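Dephospho-CoA kinase (Campylobacter jejuni subsp. jejuni serotype O:2, PDB 4ZO4) probably catalyses the ATP-dependent phosphorylation of the 3'-hydroxyl group of dephospho-CoA, the last step in making coenzyme A. Local coordinates at residues G131-I136 with K174-I179; A7-A12 with V116-F121; Y137-L142 with K180-Y185; I22-S27 with E191-I196. All coordinates share one frame; numbering follows the deposited sequence.

Interaction 1 of 4, residues G131-I136 with K174-I179; sequences GKVIVI and KADFII
A175 opens the contact by packing its CB on CG2 of V135, on the sheet face that V135 shares with I178. D176 then grips V133 from two directions. Its CG stands beside its own backbone N (chi1 -54°), which brings D176 OD2 to the backbone N of V133 at 2.7 Å through the anti lone pair of the carboxylate. The backbone N of D176 returns a more bent bond to V133 O. V133 O also accepts from F177 N, at 3.0 Å, so two successive amides share one acceptor. K132 passes across D176 with its aliphatic CG, while K132 NZ stays 6.4 Å from D176 OD2. The F177 ring carries CB of D176 over one face and meets I134 CG1 near its plane at one edge; K132 CG approaches obliquely. F177 O takes the amide of V135 at 2.8 Å. I178 brings its CA-H to V135 O, and I179 N donates to that same oxygen at 2.9 Å. I179 CD1 reaches I134 CG2 at 4.0 Å, on the face where F21 and helix 185-200 pack. With their axes 20° apart, strands 132-136 and 177-179 pair in parallel at one margin of the chain's five-stranded sheet, whose 2-3-1-4-5 strand order is that of the P-loop kinase fold.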
loop_
_atom_site.group_PDB
_atom_site.type_symbol
_atom_site.label_atom_id
_atom_site.label_comp_id
_atom_site.label_asym_id
_atom_site.label_seq_id
_atom_site.Cartn_x
_atom_site.Cartn_y
_atom_site.Cartn_z
ATOM N N GLY A 131 -14.912 -6.795 22.225
ATOM C CA GLY A 131 -15.222 -6.135 23.483
ATOM C C GLY A 131 -15.296 -4.628 23.346
ATOM O O GLY A 131 -15.685 -4.107 22.297
ATOM N N LYS A 132 -14.912 -3.934 24.413
ATOM C CA LYS A 132 -14.888 -2.471 24.432
ATOM C C LYS A 132 -13.472 -1.851 24.407
ATOM O O LYS A 132 -12.503 -2.355 25.024
ATOM C CB LYS A 132 -15.674 -1.944 25.640
ATOM C CG LYS A 132 -17.102 -1.575 25.287
ATOM C CD LYS A 132 -18.107 -2.112 26.278
ATOM C CE LYS A 132 -19.522 -1.972 25.740
ATOM N NZ LYS A 132 -20.392 -3.025 26.338
ATOM N N VAL A 133 -13.383 -0.720 23.726
ATOM C CA VAL A 133 -12.107 -0.135 23.435
ATOM C C VAL A 133 -11.923 1.151 24.217
ATOM O O VAL A 133 -12.738 2.079 24.110
ATOM C CB VAL A 133 -12.009 0.164 21.936
ATOM C CG1 VAL A 133 -10.565 0.381 21.522
ATOM C CG2 VAL A 133 -12.608 -0.981 21.173
ATOM N N ILE A 134 -10.818 1.208 24.953
ATOM C CA ILE A 134 -10.468 2.340 25.818
ATOM C C ILE A 134 -9.255 3.033 25.218
ATOM O O ILE A 134 -8.144 2.481 25.203
ATOM C CB ILE A 134 -10.063 1.863 27.246
ATOM C CG1 ILE A 134 -11.259 1.276 27.996
ATOM C CG2 ILE A 134 -9.443 2.997 28.084
ATOM C CD1 ILE A 134 -10.888 0.712 29.359
ATOM N N VAL A 135 -9.449 4.235 24.718
ATOM C CA VAL A 135 -8.335 4.945 24.154
ATOM C C VAL A 135 -7.921 6.062 25.090
ATOM O O VAL A 135 -8.738 6.924 25.452
ATOM C CB VAL A 135 -8.660 5.530 22.767
ATOM C CG1 VAL A 135 -7.416 6.208 22.199
ATOM C CG2 VAL A 135 -9.147 4.442 21.821
ATOM N N ILE A 136 -6.652 6.046 25.461
ATOM C CA ILE A 136 -6.056 7.152 26.156
ATOM C C ILE A 136 -5.429 8.090 25.143
ATOM O O ILE A 136 -4.442 7.755 24.479
ATOM C CB ILE A 136 -5.003 6.692 27.155
ATOM C CG1 ILE A 136 -5.644 5.690 28.117
ATOM C CG2 ILE A 136 -4.492 7.901 27.909
ATOM C CD1 ILE A 136 -4.666 4.787 28.814
ATOM N N LYS A 174 -13.472 4.716 16.301
ATOM C CA LYS A 174 -13.778 3.345 16.715
ATOM C C LYS A 174 -13.579 3.009 18.222
ATOM O O LYS A 174 -13.779 1.877 18.633
ATOM C CB LYS A 174 -12.994 2.359 15.832
ATOM C CG LYS A 174 -13.544 2.220 14.412
ATOM C CD LYS A 174 -12.610 1.396 13.525
ATOM C CE LYS A 174 -11.590 2.271 12.797
ATOM N NZ LYS A 174 -10.592 1.494 11.991
ATOM N N ALA A 175 -13.217 3.984 19.040
ATOM C CA ALA A 175 -13.256 3.846 20.516
ATOM C C ALA A 175 -14.664 3.933 21.132
ATOM O O ALA A 175 -15.515 4.712 20.664
ATOM C CB ALA A 175 -12.392 4.920 21.157
ATOM N N ASP A 176 -14.885 3.157 22.201
ATOM C CA ASP A 176 -16.085 3.315 23.050
ATOM C C ASP A 176 -15.847 4.370 24.136
ATOM O O ASP A 176 -16.725 5.159 24.450
ATOM C CB ASP A 176 -16.464 2.006 23.746
ATOM C CG ASP A 176 -16.633 0.843 22.785
ATOM O OD1 ASP A 176 -17.571 0.891 21.968
ATOM O OD2 ASP A 176 -15.828 -0.119 22.876
ATOM N N PHE A 177 -14.647 4.370 24.703
ATOM C CA PHE A 177 -14.318 5.203 25.846
ATOM C C PHE A 177 -12.969 5.877 25.642
ATOM O O PHE A 177 -11.956 5.219 25.487
ATOM C CB PHE A 177 -14.266 4.349 27.123
ATOM C CG PHE A 177 -15.471 3.462 27.317
ATOM C CD1 PHE A 177 -16.764 3.993 27.246
ATOM C CD2 PHE A 177 -15.325 2.111 27.605
ATOM C CE1 PHE A 177 -17.885 3.190 27.431
ATOM C CE2 PHE A 177 -16.440 1.301 27.804
ATOM C CZ PHE A 177 -17.721 1.838 27.706
ATOM N N ILE A 178 -12.988 7.198 25.669
ATOM C CA ILE A 178 -11.817 8.031 25.508
ATOM C C ILE A 178 -11.485 8.687 26.835
ATOM O O ILE A 178 -12.277 9.457 27.355
ATOM C CB ILE A 178 -12.074 9.180 24.485
ATOM C CG1 ILE A 178 -12.529 8.611 23.136
ATOM C CG2 ILE A 178 -10.818 10.038 24.300
ATOM C CD1 ILE A 178 -12.707 9.641 22.028
ATOM N N ILE A 179 -10.300 8.413 27.347
ATOM C CA ILE A 179 -9.744 9.102 28.498
ATOM C C ILE A 179 -8.767 10.167 28.037
ATOM O O ILE A 179 -7.672 9.844 27.601
ATOM C CB ILE A 179 -8.977 8.096 29.361
ATOM C CG1 ILE A 179 -9.969 7.073 29.941
ATOM C CG2 ILE A 179 -8.162 8.798 30.447
ATOM C CD1 ILE A 179 -9.318 6.001 30.795
#

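Interaction 2 of 4, residues A7-A12 with V116-F121; sequences AFFVTA and VEIPLF
F9 has CG beside its backbone N and opposite the carbonyl carbon (chi1 -66°), and V116 has CG1 opposite its backbone N (chi1 -179°); the phenyl ring and the valine branches thereby run side by side, pointing the same way from adjacent strands. F9 CD1 approaches V116 CB at 3.6 Å, the ring turned obliquely to it. In T11, OG1 lies opposite the backbone N (chi1 173°), which directs it at CA and CD1 of L120. CB of T11 meanwhile faces CG2 of I118.

Three backbone bonds carry the parallel pairing, V116 N to F8 O, V10 N to V116 O and I118 N to V10 O, all between 2.8 and 3.0 Å long. V10 and E117 occupy the other face of the sheet from F9 and V116; there V10 packs on F21, while E117 forms a long, weak ion pair with K18. Strand 7-12 is central in the sheet and leads, through a short loop, into A15-T20, the predicted ATP-binding residues, an arrangement characteristic of the Walker A strand-loop-helix of P-loop kinases.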
loop_
_atom_site.group_PDB
_atom_site.type_symbol
_atom_site.label_atom_id
_atom_site.label_comp_id
_atom_site.label_asym_id
_atom_site.label_seq_id
_atom_site.Cartn_x
_atom_site.Cartn_y
_atom_site.Cartn_z
ATOM N N ALA A 7 -14.181 -7.854 28.783
ATOM C CA ALA A 7 -12.989 -7.518 28.000
ATOM C C ALA A 7 -12.912 -6.054 27.754
ATOM O O ALA A 7 -13.857 -5.459 27.252
ATOM C CB ALA A 7 -13.009 -8.221 26.659
ATOM N N PHE A 8 -11.767 -5.474 28.072
ATOM C CA PHE A 8 -11.555 -4.094 27.766
ATOM C C PHE A 8 -10.213 -3.946 27.062
ATOM O O PHE A 8 -9.198 -4.422 27.562
ATOM C CB PHE A 8 -11.683 -3.265 29.052
ATOM C CG PHE A 8 -13.093 -3.237 29.594
ATOM C CD1 PHE A 8 -13.999 -2.281 29.168
ATOM C CD2 PHE A 8 -13.531 -4.210 30.477
ATOM C CE1 PHE A 8 -15.301 -2.279 29.629
ATOM C CE2 PHE A 8 -14.831 -4.211 30.940
ATOM C CZ PHE A 8 -15.716 -3.246 30.510
ATOM N N PHE A 9 -10.211 -3.325 25.885
ATOM C CA PHE A 9 -8.937 -3.054 25.219
ATOM C C PHE A 9 -8.386 -1.755 25.760
ATOM O O PHE A 9 -9.106 -0.798 25.940
ATOM C CB PHE A 9 -9.066 -3.075 23.668
ATOM C CG PHE A 9 -9.401 -4.453 23.119
ATOM C CD1 PHE A 9 -8.409 -5.415 22.968
ATOM C CD2 PHE A 9 -10.717 -4.808 22.843
ATOM C CE1 PHE A 9 -8.720 -6.697 22.509
ATOM C CE2 PHE A 9 -11.035 -6.082 22.402
ATOM C CZ PHE A 9 -10.033 -7.029 22.223
ATOM N N VAL A 10 -7.109 -1.737 26.064
ATOM C CA VAL A 10 -6.507 -0.517 26.502
ATOM C C VAL A 10 -5.491 -0.080 25.469
ATOM O O VAL A 10 -4.485 -0.747 25.267
ATOM C CB VAL A 10 -5.791 -0.714 27.825
ATOM C CG1 VAL A 10 -5.102 0.581 28.234
ATOM C CG2 VAL A 10 -6.784 -1.171 28.877
ATOM N N THR A 11 -5.743 1.049 24.818
ATOM C CA THR A 11 -4.827 1.509 23.802
ATOM C C THR A 11 -4.533 2.977 24.019
ATOM O O THR A 11 -5.336 3.661 24.627
ATOM C CB THR A 11 -5.405 1.249 22.397
ATOM O OG1 THR A 11 -4.565 1.857 21.425
ATOM C CG2 THR A 11 -6.785 1.818 22.264
ATOM N N ALA A 12 -3.381 3.452 23.535
ATOM C CA ALA A 12 -2.928 4.803 23.844
ATOM C C ALA A 12 -2.257 5.509 22.697
ATOM O O ALA A 12 -1.491 4.922 21.932
ATOM C CB ALA A 12 -1.992 4.799 25.044
ATOM N N VAL A 116 -6.931 -6.027 27.922
ATOM C CA VAL A 116 -5.958 -6.433 26.908
ATOM C C VAL A 116 -5.197 -5.182 26.517
ATOM O O VAL A 116 -5.700 -4.309 25.788
ATOM C CB VAL A 116 -6.653 -7.009 25.643
ATOM C CG1 VAL A 116 -5.636 -7.455 24.620
ATOM C CG2 VAL A 116 -7.595 -8.162 25.997
ATOM N N GLU A 117 -3.995 -5.048 27.030
ATOM C CA GLU A 117 -3.165 -3.946 26.585
ATOM C C GLU A 117 -2.851 -4.177 25.103
ATOM O O GLU A 117 -2.503 -5.298 24.718
ATOM C CB GLU A 117 -1.886 -3.888 27.425
ATOM C CG GLU A 117 -0.825 -2.978 26.838
ATOM C CD GLU A 117 0.282 -2.666 27.819
ATOM O OE1 GLU A 117 0.429 -3.405 28.819
ATOM O OE2 GLU A 117 1.005 -1.674 27.574
ATOM N N ILE A 118 -2.970 -3.143 24.271
ATOM C CA ILE A 118 -2.715 -3.315 22.822
ATOM C C ILE A 118 -2.230 -2.034 22.134
ATOM O O ILE A 118 -2.816 -0.973 22.323
ATOM C CB ILE A 118 -3.978 -3.865 22.125
ATOM C CG1 ILE A 118 -3.708 -4.230 20.666
ATOM C CG2 ILE A 118 -5.121 -2.877 22.198
ATOM C CD1 ILE A 118 -4.866 -4.926 19.976
ATOM N N PRO A 119 -1.138 -2.112 21.352
ATOM C CA PRO A 119 -0.715 -0.973 20.508
ATOM C C PRO A 119 -1.776 -0.511 19.541
ATOM O O PRO A 119 -2.407 -1.319 18.874
ATOM C CB PRO A 119 0.476 -1.512 19.726
ATOM C CG PRO A 119 0.969 -2.715 20.479
ATOM C CD PRO A 119 -0.164 -3.216 21.331
ATOM N N LEU A 120 -1.970 0.796 19.473
ATOM C CA LEU A 120 -3.116 1.364 18.774
ATOM C C LEU A 120 -3.288 0.782 17.385
ATOM O O LEU A 120 -4.410 0.468 17.019
ATOM C CB LEU A 120 -3.033 2.901 18.732
ATOM C CG LEU A 120 -4.176 3.705 18.089
ATOM C CD1 LEU A 120 -5.529 3.361 18.689
ATOM C CD2 LEU A 120 -3.929 5.202 18.199
ATOM N N PHE A 121 -2.205 0.643 16.607
ATOM C CA PHE A 121 -2.339 0.140 15.220
ATOM C C PHE A 121 -1.925 -1.325 15.065
ATOM O O PHE A 121 -1.191 -1.677 14.173
ATOM C CB PHE A 121 -1.579 1.038 14.241
ATOM C CG PHE A 121 -2.066 2.455 14.223
ATOM C CD1 PHE A 121 -1.548 3.389 15.113
ATOM C CD2 PHE A 121 -3.039 2.854 13.313
ATOM C CE1 PHE A 121 -1.995 4.690 15.105
ATOM C CE2 PHE A 121 -3.493 4.150 13.304
ATOM C CZ PHE A 121 -2.974 5.071 14.207
#

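Interaction 3 of 4, residues Y137-L142 with K180-Y185; sequences YTPKEL and KNTNSY
Y137 and K180 continue side by side from two neighbouring parallel strands, their CA atoms 5.1 Å apart, and T138 and N181 follow with CA atoms at 5.0 Å. The ladder lapses after Y137: N181 N lies 3.0 Å from Y137 O, but at a poor angle for a hydrogen bond. These are the loops after strands 132-136 and 177-179, at the C-terminal strand ends where a P-loop kinase fold keeps its nucleotide site. The nearest atoms of the N181 side chain and of G17, a predicted ATP-binding residue, are about 5 Å apart.

The Y137 ring has the backbone N of P139 over one face. It also meets the aliphatic part of K180 obliquely, Y137 CD2 lying 4.3 Å from K180 CD, and it rests on L172 of helix 155-172. N181 has CG opposite its backbone N (chi1 -176°), which carries the amide across T138; N181 ND2 gives a weak, bent hydrogen bond to T138 OG1 at 3.2 Å. The T138 methyl CG2 faces N181 O, while T138 N is held by S13 OG. P139 and T182 cross at about a right angle, and CD of the P139 ring lies 3.4 Å from OG1 of T182.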
loop_
_atom_site.group_PDB
_atom_site.type_symbol
_atom_site.label_atom_id
_atom_site.label_comp_id
_atom_site.label_asym_id
_atom_site.label_seq_id
_atom_site.Cartn_x
_atom_site.Cartn_y
_atom_site.Cartn_z
ATOM N N TYR A 137 -6.025 9.270 25.067
ATOM C CA TYR A 137 -5.781 10.240 24.038
ATOM C C TYR A 137 -5.095 11.482 24.613
ATOM O O TYR A 137 -5.517 12.007 25.653
ATOM C CB TYR A 137 -7.125 10.652 23.458
ATOM C CG TYR A 137 -7.062 11.632 22.325
ATOM C CD1 TYR A 137 -6.093 11.507 21.316
ATOM C CD2 TYR A 137 -8.003 12.648 22.214
ATOM C CE1 TYR A 137 -6.064 12.381 20.253
ATOM C CE2 TYR A 137 -7.982 13.531 21.146
ATOM C CZ TYR A 137 -7.006 13.383 20.169
ATOM O OH TYR A 137 -6.951 14.252 19.106
ATOM N N THR A 138 -4.046 11.936 23.926
ATOM C CA THR A 138 -3.413 13.227 24.172
ATOM C C THR A 138 -3.511 14.152 22.934
ATOM O O THR A 138 -2.721 14.035 22.019
ATOM C CB THR A 138 -1.942 13.009 24.529
ATOM O OG1 THR A 138 -1.834 11.961 25.512
ATOM C CG2 THR A 138 -1.345 14.290 25.054
ATOM N N PRO A 139 -4.480 15.077 22.898
ATOM C CA PRO A 139 -4.635 15.932 21.712
ATOM C C PRO A 139 -3.329 16.586 21.290
ATOM O O PRO A 139 -2.454 16.804 22.121
ATOM C CB PRO A 139 -5.599 17.028 22.168
ATOM C CG PRO A 139 -6.232 16.536 23.412
ATOM C CD PRO A 139 -5.289 15.549 24.033
ATOM N N LYS A 140 -3.208 16.909 20.011
ATOM C CA LYS A 140 -1.985 17.532 19.469
ATOM C C LYS A 140 -2.330 18.585 18.443
ATOM O O LYS A 140 -3.361 18.504 17.780
ATOM C CB LYS A 140 -1.096 16.495 18.794
ATOM C CG LYS A 140 -0.473 15.491 19.742
ATOM C CD LYS A 140 0.608 16.113 20.597
ATOM C CE LYS A 140 1.330 15.026 21.359
ATOM N NZ LYS A 140 2.434 15.607 22.160
ATOM N N GLU A 141 -1.475 19.590 18.299
ATOM C CA GLU A 141 -1.716 20.573 17.249
ATOM C C GLU A 141 -1.298 19.932 15.921
ATOM O O GLU A 141 -0.150 19.474 15.745
ATOM C CB GLU A 141 -1.005 21.903 17.502
ATOM C CG GLU A 141 -1.902 23.111 17.186
ATOM C CD GLU A 141 -1.131 24.425 17.093
ATOM O OE1 GLU A 141 -1.748 25.495 17.290
ATOM O OE2 GLU A 141 0.088 24.391 16.820
ATOM N N LEU A 142 -2.264 19.862 15.012
ATOM C CA LEU A 142 -2.046 19.277 13.722
ATOM C C LEU A 142 -1.575 20.380 12.783
ATOM O O LEU A 142 -2.147 20.602 11.705
ATOM C CB LEU A 142 -3.334 18.619 13.225
ATOM C CG LEU A 142 -3.946 17.593 14.187
ATOM C CD1 LEU A 142 -5.204 16.988 13.588
ATOM C CD2 LEU A 142 -2.964 16.490 14.534
ATOM N N LYS A 180 -9.174 11.436 28.130
ATOM C CA LYS A 180 -8.311 12.607 27.837
ATOM C C LYS A 180 -7.027 12.478 28.648
ATOM O O LYS A 180 -6.930 11.627 29.514
ATOM C CB LYS A 180 -9.044 13.908 28.207
ATOM C CG LYS A 180 -9.076 15.005 27.155
ATOM C CD LYS A 180 -9.557 14.494 25.794
ATOM C CE LYS A 180 -10.648 15.366 25.183
ATOM N NZ LYS A 180 -12.006 14.940 25.655
ATOM N N ASN A 181 -6.023 13.285 28.347
ATOM C CA ASN A 181 -4.719 13.161 29.003
ATOM C C ASN A 181 -3.907 14.409 28.729
ATOM O O ASN A 181 -2.751 14.351 28.308
ATOM C CB ASN A 181 -3.967 11.933 28.484
ATOM C CG ASN A 181 -2.647 11.705 29.201
ATOM O OD1 ASN A 181 -2.456 12.172 30.316
ATOM N ND2 ASN A 181 -1.731 10.977 28.559
ATOM N N THR A 182 -4.540 15.548 28.961
ATOM C CA THR A 182 -3.973 16.827 28.606
ATOM C C THR A 182 -3.236 17.437 29.774
ATOM O O THR A 182 -2.263 18.162 29.584
ATOM C CB THR A 182 -5.068 17.795 28.157
ATOM O OG1 THR A 182 -5.691 17.274 26.975
ATOM C CG2 THR A 182 -4.477 19.154 27.840
ATOM N N ASN A 183 -3.690 17.146 30.985
ATOM C CA ASN A 183 -3.183 17.841 32.152
ATOM C C ASN A 183 -2.028 17.035 32.762
ATOM O O ASN A 183 -1.444 16.196 32.076
ATOM C CB ASN A 183 -4.336 18.086 33.124
ATOM C CG ASN A 183 -4.103 19.295 34.011
ATOM O OD1 ASN A 183 -3.376 19.221 34.994
ATOM N ND2 ASN A 183 -4.728 20.398 33.681
ATOM N N SER A 184 -1.717 17.272 34.039
ATOM C CA SER A 184 -0.560 16.666 34.705
ATOM C C SER A 184 -0.624 15.147 34.874
ATOM O O SER A 184 -1.675 14.524 34.683
ATOM C CB SER A 184 -0.418 17.269 36.101
ATOM O OG SER A 184 -1.484 16.843 36.931
ATOM N N TYR A 185 0.508 14.576 35.283
ATOM C CA TYR A 185 0.620 13.142 35.577
ATOM C C TYR A 185 -0.468 12.730 36.543
ATOM O O TYR A 185 -1.259 11.817 36.290
ATOM C CB TYR A 185 1.977 12.842 36.232
ATOM C CG TYR A 185 2.811 11.801 35.527
ATOM C CD1 TYR A 185 4.095 12.112 35.062
ATOM C CD2 TYR A 185 2.330 10.510 35.330
ATOM C CE1 TYR A 185 4.873 11.167 34.419
ATOM C CE2 TYR A 185 3.103 9.559 34.687
ATOM C CZ TYR A 185 4.373 9.897 34.234
ATOM O OH TYR A 185 5.154 8.958 33.599
#

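Interaction 4 of 4, residues I22-S27 with E191-I196; sequences IEIANS and ECVKVI
I24 and C192 bring their backbones to 7.2 Å, CA to CA, and A25 and I196 to 7.0 Å, where two helical segments pass with their axes 9.8 Å apart at closest approach and crossing at -51°. The first segment is the end of helix 15-27, the helix that follows the phosphate-binding loop; the second lies in helix 185-200, the last of the chain.

I24 is the central side chain. Its CG1 lies beside the backbone N (chi1 -68°) and its CG2 beside the carbonyl carbon, which spreads the two arms over different residues of the partner helix. I24 CG2 meets V193 CG2 at 3.8 Å, the two side chains crossing at about a right angle, and also touches I196 CD1 at 3.9 Å. The longer arm carries I24 CD1 to C192 CB at 4.1 Å. I196 answers in the other direction: it reaches across the interface to place CD1 against A25, 3.7 Å from the CA and 3.9 Å from the CB. The small alanine lets the isoleucine tip come right up to the helix backbone.

F21, one turn before A25, touches both C192 and I196, while L28 touches V193 and I196. One turn on from I24, the hydroxyl of S27 donates to I24 O, so this polar group is bonded within its own helix. What joins the two segments is therefore aliphatic carbon, with the side chain of C192 touching through its CB. Such a contact would draw its stability mainly from apolar burial, and not from directional bonds.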
loop_
_atom_site.group_PDB
_atom_site.type_symbol
_atom_site.label_atom_id
_atom_site.label_comp_id
_atom_site.label_asym_id
_atom_site.label_seq_id
_atom_site.Cartn_x
_atom_site.Cartn_y
_atom_site.Cartn_z
ATOM N N ILE A 22 -2.459 0.607 32.865
ATOM C CA ILE A 22 -2.255 -0.813 33.216
ATOM C C ILE A 22 -1.588 -1.020 34.577
ATOM O O ILE A 22 -1.957 -1.937 35.318
ATOM C CB ILE A 22 -1.469 -1.535 32.104
ATOM C CG1 ILE A 22 -2.371 -1.671 30.854
ATOM C CG2 ILE A 22 -0.937 -2.887 32.580
ATOM C CD1 ILE A 22 -3.556 -2.605 31.023
ATOM N N GLU A 23 -0.622 -0.169 34.917
ATOM C CA GLU A 23 -0.012 -0.218 36.235
ATOM C C GLU A 23 -1.084 -0.018 37.308
ATOM O O GLU A 23 -1.130 -0.740 38.300
ATOM C CB GLU A 23 1.077 0.842 36.370
ATOM C CG GLU A 23 1.526 1.069 37.804
ATOM C CD GLU A 23 1.837 -0.239 38.522
ATOM O OE1 GLU A 23 2.775 -0.947 38.088
ATOM O OE2 GLU A 23 1.144 -0.566 39.516
ATOM N N ILE A 24 -1.950 0.957 37.084
ATOM C CA ILE A 24 -3.062 1.248 37.986
ATOM C C ILE A 24 -4.135 0.136 37.981
ATOM O O ILE A 24 -4.680 -0.209 39.016
ATOM C CB ILE A 24 -3.659 2.639 37.641
ATOM C CG1 ILE A 24 -2.635 3.738 38.006
ATOM C CG2 ILE A 24 -4.996 2.861 38.332
ATOM C CD1 ILE A 24 -2.752 5.035 37.218
ATOM N N ALA A 25 -4.431 -0.444 36.822
ATOM C CA ALA A 25 -5.421 -1.521 36.759
ATOM C C ALA A 25 -4.954 -2.772 37.527
ATOM O O ALA A 25 -5.762 -3.471 38.159
ATOM C CB ALA A 25 -5.713 -1.858 35.319
ATOM N N ASN A 26 -3.655 -3.058 37.458
ATOM C CA ASN A 26 -3.076 -4.189 38.169
ATOM C C ASN A 26 -3.177 -3.964 39.651
ATOM O O ASN A 26 -3.686 -4.813 40.393
ATOM C CB ASN A 26 -1.598 -4.373 37.821
ATOM C CG ASN A 26 -1.377 -5.086 36.498
ATOM O OD1 ASN A 26 -0.272 -5.077 35.976
ATOM N ND2 ASN A 26 -2.416 -5.712 35.961
ATOM N N SER A 27 -2.689 -2.807 40.087
ATOM C CA SER A 27 -2.664 -2.507 41.516
ATOM C C SER A 27 -4.085 -2.638 42.054
ATOM O O SER A 27 -4.311 -3.362 42.997
ATOM C CB SER A 27 -2.017 -1.150 41.790
ATOM O OG SER A 27 -2.731 -0.091 41.190
ATOM N N GLU A 191 -7.960 9.866 36.880
ATOM C CA GLU A 191 -8.969 9.556 35.867
ATOM C C GLU A 191 -9.023 8.060 35.595
ATOM O O GLU A 191 -10.103 7.478 35.476
ATOM C CB GLU A 191 -8.718 10.346 34.567
ATOM C CG GLU A 191 -9.765 10.130 33.464
ATOM C CD GLU A 191 -11.180 10.533 33.862
ATOM O OE1 GLU A 191 -11.337 11.618 34.462
ATOM O OE2 GLU A 191 -12.145 9.778 33.561
ATOM N N CYS A 192 -7.861 7.434 35.510
ATOM C CA CYS A 192 -7.824 5.996 35.344
ATOM C C CYS A 192 -8.682 5.330 36.408
ATOM O O CYS A 192 -9.566 4.516 36.094
ATOM C CB CYS A 192 -6.385 5.502 35.384
ATOM S SG CYS A 192 -5.434 6.150 33.981
ATOM N N VAL A 193 -8.459 5.729 37.656
ATOM C CA VAL A 193 -9.163 5.133 38.784
ATOM C C VAL A 193 -10.680 5.373 38.674
ATOM O O VAL A 193 -11.470 4.457 38.906
ATOM C CB VAL A 193 -8.607 5.621 40.140
ATOM C CG1 VAL A 193 -9.296 4.893 41.292
ATOM C CG2 VAL A 193 -7.104 5.387 40.218
ATOM N N LYS A 194 -11.089 6.578 38.289
ATOM C CA LYS A 194 -12.519 6.851 38.081
ATOM C C LYS A 194 -13.144 5.889 37.047
ATOM O O LYS A 194 -14.222 5.348 37.276
ATOM C CB LYS A 194 -12.731 8.313 37.669
ATOM C CG LYS A 194 -14.170 8.708 37.336
ATOM C CD LYS A 194 -14.223 10.079 36.659
ATOM C CE LYS A 194 -15.582 10.388 36.024
ATOM N NZ LYS A 194 -15.513 11.476 34.981
ATOM N N VAL A 195 -12.464 5.663 35.924
ATOM C CA VAL A 195 -12.974 4.758 34.880
ATOM C C VAL A 195 -12.936 3.308 35.352
ATOM O O VAL A 195 -13.932 2.601 35.247
ATOM C CB VAL A 195 -12.192 4.914 33.542
ATOM C CG1 VAL A 195 -12.328 3.680 32.657
ATOM C CG2 VAL A 195 -12.676 6.152 32.783
ATOM N N ILE A 196 -11.793 2.868 35.865
ATOM C CA ILE A 196 -11.673 1.505 36.349
ATOM C C ILE A 196 -12.701 1.170 37.415
ATOM O O ILE A 196 -13.221 0.064 37.438
ATOM C CB ILE A 196 -10.284 1.217 36.908
ATOM C CG1 ILE A 196 -9.264 1.156 35.757
ATOM C CG2 ILE A 196 -10.296 -0.112 37.660
ATOM C CD1 ILE A 196 -7.805 1.286 36.175
#

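Interactions 1 and 2 share one parallel sheet, their centres 8 Å apart, and meet where strands 7-12 and 132-136 pair through K132, F9 and I134. Interaction 3 prolongs interaction 1 beyond the strand ends, about 15 Å from it between centres. Interaction 4 lies about 14 Å from interactions 1 and 2, on the sheet face carrying V10, E117 and I179, where helices 15-27 and 185-200 pack. Along the chain, interaction 2 closes before interactions 1 and 3 open; both of these are nested in the long loop closed by interaction 4. The chain's end thus packs against the helix that follows the predicted ATP-binding loop, near the chain's beginning.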